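Local structure of Steely1 (Dictyostelium discoideum, 2H84) at residues 63-68 with 206-211; 89-94 with 184-189. The protein is a hybrid polyketide synthase whose C-terminal type III domain, described here, extends and cyclises polyketide chains, yielding acylpyrones in vitro. All blocks are in the same frame, centred on the assembly; numbering follows the deposited sequence.

Interaction 1. Residues 63-68 with 206-211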
loop_
_atom_site.group_PDB
_atom_site.type_symbol
_atom_site.label_atom_id
_atom_site.label_comp_id
_atom_site.label_asym_id
_atom_site.label_seq_id
_atom_site.Cartn_x
_atom_site.Cartn_y
_atom_site.Cartn_z
ATOM N N ARG A 63 -25.198 1.078 12.024
ATOM C CA ARG A 63 -23.773 0.943 11.758
ATOM C C ARG A 63 -23.248 -0.255 12.540
ATOM O O ARG A 63 -23.792 -0.607 13.590
ATOM C CB ARG A 63 -23.006 2.195 12.197
ATOM C CG ARG A 63 -23.032 3.340 11.207
ATOM C CD ARG A 63 -22.108 4.455 11.655
ATOM N NE ARG A 63 -22.584 5.108 12.873
ATOM C CZ ARG A 63 -21.806 5.793 13.708
ATOM N NH1 ARG A 63 -20.509 5.916 13.466
ATOM N NH2 ARG A 63 -22.322 6.361 14.783
ATOM N N HIS A 64 -22.203 -0.890 12.013
ATOM C CA HIS A 64 -21.573 -2.026 12.681
ATOM C C HIS A 64 -20.240 -1.510 13.220
ATOM O O HIS A 64 -19.447 -0.918 12.486
ATOM C CB HIS A 64 -21.367 -3.166 11.690
ATOM C CG HIS A 64 -22.647 -3.762 11.200
ATOM N ND1 HIS A 64 -23.199 -4.900 11.752
ATOM C CD2 HIS A 64 -23.509 -3.355 10.239
ATOM C CE1 HIS A 64 -24.344 -5.166 11.152
ATOM N NE2 HIS A 64 -24.557 -4.243 10.231
ATOM N N LEU A 65 -19.995 -1.725 14.505
ATOM C CA LEU A 65 -18.777 -1.208 15.107
ATOM C C LEU A 65 -18.041 -2.201 15.984
ATOM O O LEU A 65 -18.647 -2.851 16.826
ATOM C CB LEU A 65 -19.113 0.024 15.952
ATOM C CG LEU A 65 -20.034 1.084 15.353
ATOM C CD1 LEU A 65 -20.450 2.038 16.442
ATOM C CD2 LEU A 65 -19.339 1.811 14.236
ATOM N N VAL A 66 -16.727 -2.301 15.790
ATOM C CA VAL A 66 -15.912 -3.189 16.597
ATOM C C VAL A 66 -16.000 -2.619 18.009
ATOM O O VAL A 66 -15.965 -3.362 18.986
ATOM C CB VAL A 66 -14.443 -3.200 16.108
ATOM C CG1 VAL A 66 -13.549 -3.922 17.107
ATOM C CG2 VAL A 66 -14.357 -3.887 14.763
ATOM N N ARG A 67 -16.119 -1.296 18.113
ATOM C CA ARG A 67 -16.252 -0.650 19.416
ATOM C C ARG A 67 -17.654 -0.074 19.538
ATOM O O ARG A 67 -17.955 0.973 18.983
ATOM C CB ARG A 67 -15.229 0.473 19.600
ATOM C CG ARG A 67 -15.357 1.191 20.948
ATOM C CD ARG A 67 -14.180 2.109 21.221
ATOM N NE ARG A 67 -14.359 2.864 22.458
ATOM C CZ ARG A 67 -13.392 3.052 23.351
ATOM N NH1 ARG A 67 -12.194 2.537 23.138
ATOM N NH2 ARG A 67 -13.606 3.745 24.460
ATOM N N ASP A 68 -18.510 -0.774 20.268
ATOM C CA ASP A 68 -19.888 -0.351 20.460
ATOM C C ASP A 68 -19.940 0.696 21.559
ATOM O O ASP A 68 -19.978 0.373 22.741
ATOM C CB ASP A 68 -20.754 -1.564 20.829
ATOM C CG ASP A 68 -22.231 -1.226 20.932
ATOM O OD1 ASP A 68 -23.062 -2.146 21.065
ATOM O OD2 ASP A 68 -22.579 -0.038 20.893
ATOM N N PHE A 206 -18.872 7.248 10.305
ATOM C CA PHE A 206 -17.943 6.136 10.062
ATOM C C PHE A 206 -18.299 4.844 10.775
ATOM O O PHE A 206 -18.786 4.854 11.897
ATOM C CB PHE A 206 -16.507 6.532 10.436
ATOM C CG PHE A 206 -15.916 7.606 9.556
ATOM C CD1 PHE A 206 -15.695 7.376 8.198
ATOM C CD2 PHE A 206 -15.582 8.851 10.088
ATOM C CE1 PHE A 206 -15.139 8.365 7.381
ATOM C CE2 PHE A 206 -15.026 9.854 9.288
ATOM C CZ PHE A 206 -14.807 9.610 7.928
ATOM N N ALA A 207 -18.046 3.732 10.101
ATOM C CA ALA A 207 -18.324 2.406 10.644
ATOM C C ALA A 207 -17.220 1.457 10.172
ATOM O O ALA A 207 -16.347 1.854 9.387
ATOM C CB ALA A 207 -19.695 1.907 10.162
ATOM N N ASP A 208 -17.266 0.209 10.644
ATOM C CA ASP A 208 -16.259 -0.790 10.281
ATOM C C ASP A 208 -16.817 -1.901 9.409
ATOM O O ASP A 208 -17.983 -2.274 9.531
ATOM C CB ASP A 208 -15.658 -1.420 11.534
ATOM C CG ASP A 208 -15.447 -0.422 12.631
ATOM O OD1 ASP A 208 -14.935 0.678 12.338
ATOM O OD2 ASP A 208 -15.790 -0.751 13.780
ATOM N N GLY A 209 -15.973 -2.444 8.542
ATOM C CA GLY A 209 -16.425 -3.510 7.671
ATOM C C GLY A 209 -15.332 -4.024 6.759
ATOM O O GLY A 209 -14.239 -3.446 6.678
ATOM N N SER A 210 -15.632 -5.118 6.066
ATOM C CA SER A 210 -14.691 -5.745 5.156
ATOM C C SER A 210 -15.456 -6.285 3.970
ATOM O O SER A 210 -16.506 -6.903 4.131
ATOM C CB SER A 210 -13.975 -6.902 5.857
ATOM O OG SER A 210 -12.991 -7.493 5.019
ATOM N N ALA A 211 -14.918 -6.059 2.778
ATOM C CA ALA A 211 -15.543 -6.524 1.545
ATOM C C ALA A 211 -14.481 -7.098 0.626
ATOM O O ALA A 211 -13.410 -6.516 0.473
ATOM C CB ALA A 211 -16.244 -5.370 0.858
#
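Arg63, His64 and Val66 are each tied to residues 206-208 by one hydrogen bond, and each bond is built differently. In Arg63, CG lies beside the backbone N, a bend at chi3 (-67°) swings the guanidinium round, and NH1 meets Phe206 O at 2.6 Å. The acceptor lies in the guanidinium plane, whereas the donor is tilted from the carbonyl plane. NH2 of the same group binds Ser203 O, so the positive charge sits at the C-terminal end of helix 197-205, where it would probably interact favourably with the helix dipole. A methionine in place of Arg63 would probably leave the carbonyls of Phe206 and Ser203 without this shared donor. The next bond is purely main-chain, Asp208 N to His64 O at 3.1 Å. In the third, the amide of Val66 meets Asp208 OD2 nearly head-on at 2.7 Å, and Ser188 OG is probably bonded to the same oxygen. Together they fasten the loop after strand 62-63 to the lead-in of strand 209-216, a strand of a core sheet of this thiolase fold. Apolar contacts accompany these bonds. The methyl of Ala207 packs against the aliphatic part of Arg63, 3.8 Å from CG, and CD2 of Leu65 lies 4.1 Å from Ala207 CB. By contrast, the CG2 methyl of Val66 meets a polar atom, lying 3.6 Å from Asp208 OD2.

Interaction 2. Residues 89-94 with 184-189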
loop_
_atom_site.group_PDB
_atom_site.type_symbol
_atom_site.label_atom_id
_atom_site.label_comp_id
_atom_site.label_asym_id
_atom_site.label_seq_id
_atom_site.Cartn_x
_atom_site.Cartn_y
_atom_site.Cartn_z
ATOM N N ASN A 89 -3.241 -2.049 18.280
ATOM C CA ASN A 89 -3.096 -3.417 18.755
ATOM C C ASN A 89 -4.473 -4.069 18.660
ATOM O O ASN A 89 -4.598 -5.223 18.248
ATOM C CB ASN A 89 -2.568 -3.446 20.195
ATOM C CG ASN A 89 -1.066 -3.602 20.251
ATOM O OD1 ASN A 89 -0.394 -3.560 19.220
ATOM N ND2 ASN A 89 -0.526 -3.788 21.452
ATOM N N GLN A 90 -5.508 -3.312 19.022
ATOM C CA GLN A 90 -6.879 -3.803 18.941
ATOM C C GLN A 90 -7.199 -4.109 17.481
ATOM O O GLN A 90 -7.748 -5.163 17.169
ATOM C CB GLN A 90 -7.864 -2.755 19.483
ATOM C CG GLN A 90 -9.329 -3.014 19.122
ATOM C CD GLN A 90 -9.943 -4.223 19.821
ATOM O OE1 GLN A 90 -11.041 -4.667 19.465
ATOM N NE2 GLN A 90 -9.244 -4.755 20.819
ATOM N N PHE A 91 -6.848 -3.177 16.597
ATOM C CA PHE A 91 -7.063 -3.317 15.155
ATOM C C PHE A 91 -6.473 -4.646 14.679
ATOM O O PHE A 91 -7.183 -5.504 14.148
ATOM C CB PHE A 91 -6.392 -2.137 14.438
ATOM C CG PHE A 91 -6.479 -2.180 12.927
ATOM C CD1 PHE A 91 -5.412 -2.651 12.173
ATOM C CD2 PHE A 91 -7.608 -1.704 12.258
ATOM C CE1 PHE A 91 -5.460 -2.632 10.785
ATOM C CE2 PHE A 91 -7.658 -1.684 10.872
ATOM C CZ PHE A 91 -6.583 -2.152 10.136
ATOM N N LYS A 92 -5.170 -4.802 14.890
ATOM C CA LYS A 92 -4.441 -6.009 14.523
ATOM C C LYS A 92 -5.185 -7.257 15.004
ATOM O O LYS A 92 -5.280 -8.262 14.301
ATOM C CB LYS A 92 -3.046 -5.960 15.163
ATOM C CG LYS A 92 -1.899 -6.248 14.210
ATOM C CD LYS A 92 -0.819 -5.191 14.323
ATOM C CE LYS A 92 -0.170 -5.196 15.697
ATOM N NZ LYS A 92 0.857 -4.127 15.828
ATOM N N LYS A 93 -5.716 -7.176 16.214
ATOM C CA LYS A 93 -6.435 -8.278 16.823
ATOM C C LYS A 93 -7.839 -8.513 16.258
ATOM O O LYS A 93 -8.422 -9.565 16.471
ATOM C CB LYS A 93 -6.486 -8.012 18.333
ATOM C CG LYS A 93 -7.211 -8.993 19.164
ATOM C CD LYS A 93 -8.546 -8.535 19.237
ATOM C CE LYS A 93 -9.029 -9.089 20.447
ATOM N NZ LYS A 93 -10.384 -8.752 20.399
ATOM N N VAL A 94 -8.381 -7.565 15.510
ATOM C CA VAL A 94 -9.740 -7.747 15.027
ATOM C C VAL A 94 -9.929 -7.743 13.510
ATOM O O VAL A 94 -10.950 -8.205 13.005
ATOM C CB VAL A 94 -10.656 -6.671 15.670
ATOM C CG1 VAL A 94 -10.617 -5.399 14.844
ATOM C CG2 VAL A 94 -12.071 -7.190 15.811
ATOM N N THR A 184 -10.653 -3.842 3.986
ATOM C CA THR A 184 -11.198 -3.920 5.322
ATOM C C THR A 184 -10.694 -2.733 6.147
ATOM O O THR A 184 -9.499 -2.450 6.201
ATOM C CB THR A 184 -10.853 -5.323 5.929
ATOM O OG1 THR A 184 -10.600 -5.208 7.329
ATOM C CG2 THR A 184 -9.655 -5.961 5.204
ATOM N N GLU A 185 -11.632 -2.013 6.754
ATOM C CA GLU A 185 -11.298 -0.824 7.529
ATOM C C GLU A 185 -12.069 -0.802 8.843
ATOM O O GLU A 185 -13.245 -1.173 8.869
ATOM C CB GLU A 185 -11.667 0.437 6.736
ATOM C CG GLU A 185 -11.197 0.466 5.286
ATOM C CD GLU A 185 -9.867 1.181 5.087
ATOM O OE1 GLU A 185 -9.507 1.473 3.932
ATOM O OE2 GLU A 185 -9.162 1.458 6.075
ATOM N N VAL A 186 -11.413 -0.364 9.919
ATOM C CA VAL A 186 -12.049 -0.268 11.229
ATOM C C VAL A 186 -11.850 1.137 11.780
ATOM O O VAL A 186 -10.776 1.488 12.267
ATOM C CB VAL A 186 -11.473 -1.295 12.222
ATOM C CG1 VAL A 186 -12.091 -1.097 13.596
ATOM C CG2 VAL A 186 -11.753 -2.695 11.732
ATOM N N CYS A 187 -12.907 1.936 11.690
ATOM C CA CYS A 187 -12.885 3.324 12.139
ATOM C C CYS A 187 -13.355 3.590 13.557
ATOM O O CYS A 187 -12.878 4.522 14.197
ATOM C CB CYS A 187 -13.739 4.173 11.212
ATOM S SG CYS A 187 -13.466 3.850 9.478
ATOM N N SER A 188 -14.313 2.804 14.034
ATOM C CA SER A 188 -14.864 2.995 15.370
ATOM C C SER A 188 -13.800 3.090 16.444
ATOM O O SER A 188 -14.005 3.743 17.462
ATOM C CB SER A 188 -15.838 1.869 15.704
ATOM O OG SER A 188 -15.203 0.611 15.610
ATOM N N LEU A 189 -12.662 2.445 16.215
ATOM C CA LEU A 189 -11.577 2.475 17.182
ATOM C C LEU A 189 -10.992 3.865 17.323
ATOM O O LEU A 189 -10.376 4.180 18.341
ATOM C CB LEU A 189 -10.463 1.539 16.740
ATOM C CG LEU A 189 -10.760 0.051 16.801
ATOM C CD1 LEU A 189 -9.577 -0.738 16.244
ATOM C CD2 LEU A 189 -11.036 -0.324 18.250
#
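Phe91 and Gln90 of helix 84-110 press on Val186 and Leu189 of segment 184-189. In the thiolase fold this joins helix 84-110 to the region of strand 178-185 in a core sheet, and no hydrogen bond crosses between the two segments. Phe91 carries much of the contact. Its CG is anti to the backbone N (chi1 177°), which directs the ring towards the strand, and chi2 turns one edge to the neighbour: CD2 lies 3.9 Å from Val186 CB, with that carbon near the ring plane. CE2, the next atom along the same edge, is 4.1 Å from CB. The two side chains run past each other in opposite directions, and the ring edge meets the valine at its branch point, CB.

Leu189 approaches from another direction and spans two successive residues of the helix. Its CG lies beside the backbone N, and chi2 (176°) extends the chain to CD1, while CD2 branches off at CG; both methyls reach the helix. CD1 is 3.9 Å from Phe91 CB and 3.7 Å from Gln90 CG. CD2 rests against the same Gln90 methylene, so the glutamine takes part through its aliphatic portion; the bend about CB-CG (chi2 69°) turns the rest of the chain from this methylene onward, and the two chains cross at about a right angle. Leu189 also touches Val87 of the same helix, while Thr184 lies against Val95 and Ala99. On another side of the helix, Lys92 forms a salt bridge with Asp247 of the second subunit, so this helix also takes part in the dimer interface. The contact is completed one turn on from Gln90, where the CG1 methyl of Val94 faces the CG2 methyl of Val186 at 4.3 Å.

In the fold
The centres of interactions 1 and 2 lie about 9 Å apart, and both contacts reach one sheet, through its neighbouring strands 178-185 and 209-216. A probable backbone hydrogen bond, Glu185 N to Gly209 O (3.0 Å), joins the strands directly. Beyond it, Ser188 OG is probably hydrogen-bonded to Asp208 OD2 and is bonded to Arg67 N, linking the second segment of interaction 2 to both segments of interaction 1. Val66 also touches Gln90 and Val94, so residues 63-68 meet helix 84-110. Only interaction 1 approaches the predicted active site: the side chain of Phe206 is about 5 Å from that of Cys157 and about 4 Å from a bound hexaethylene glycol, probably from crystallisation.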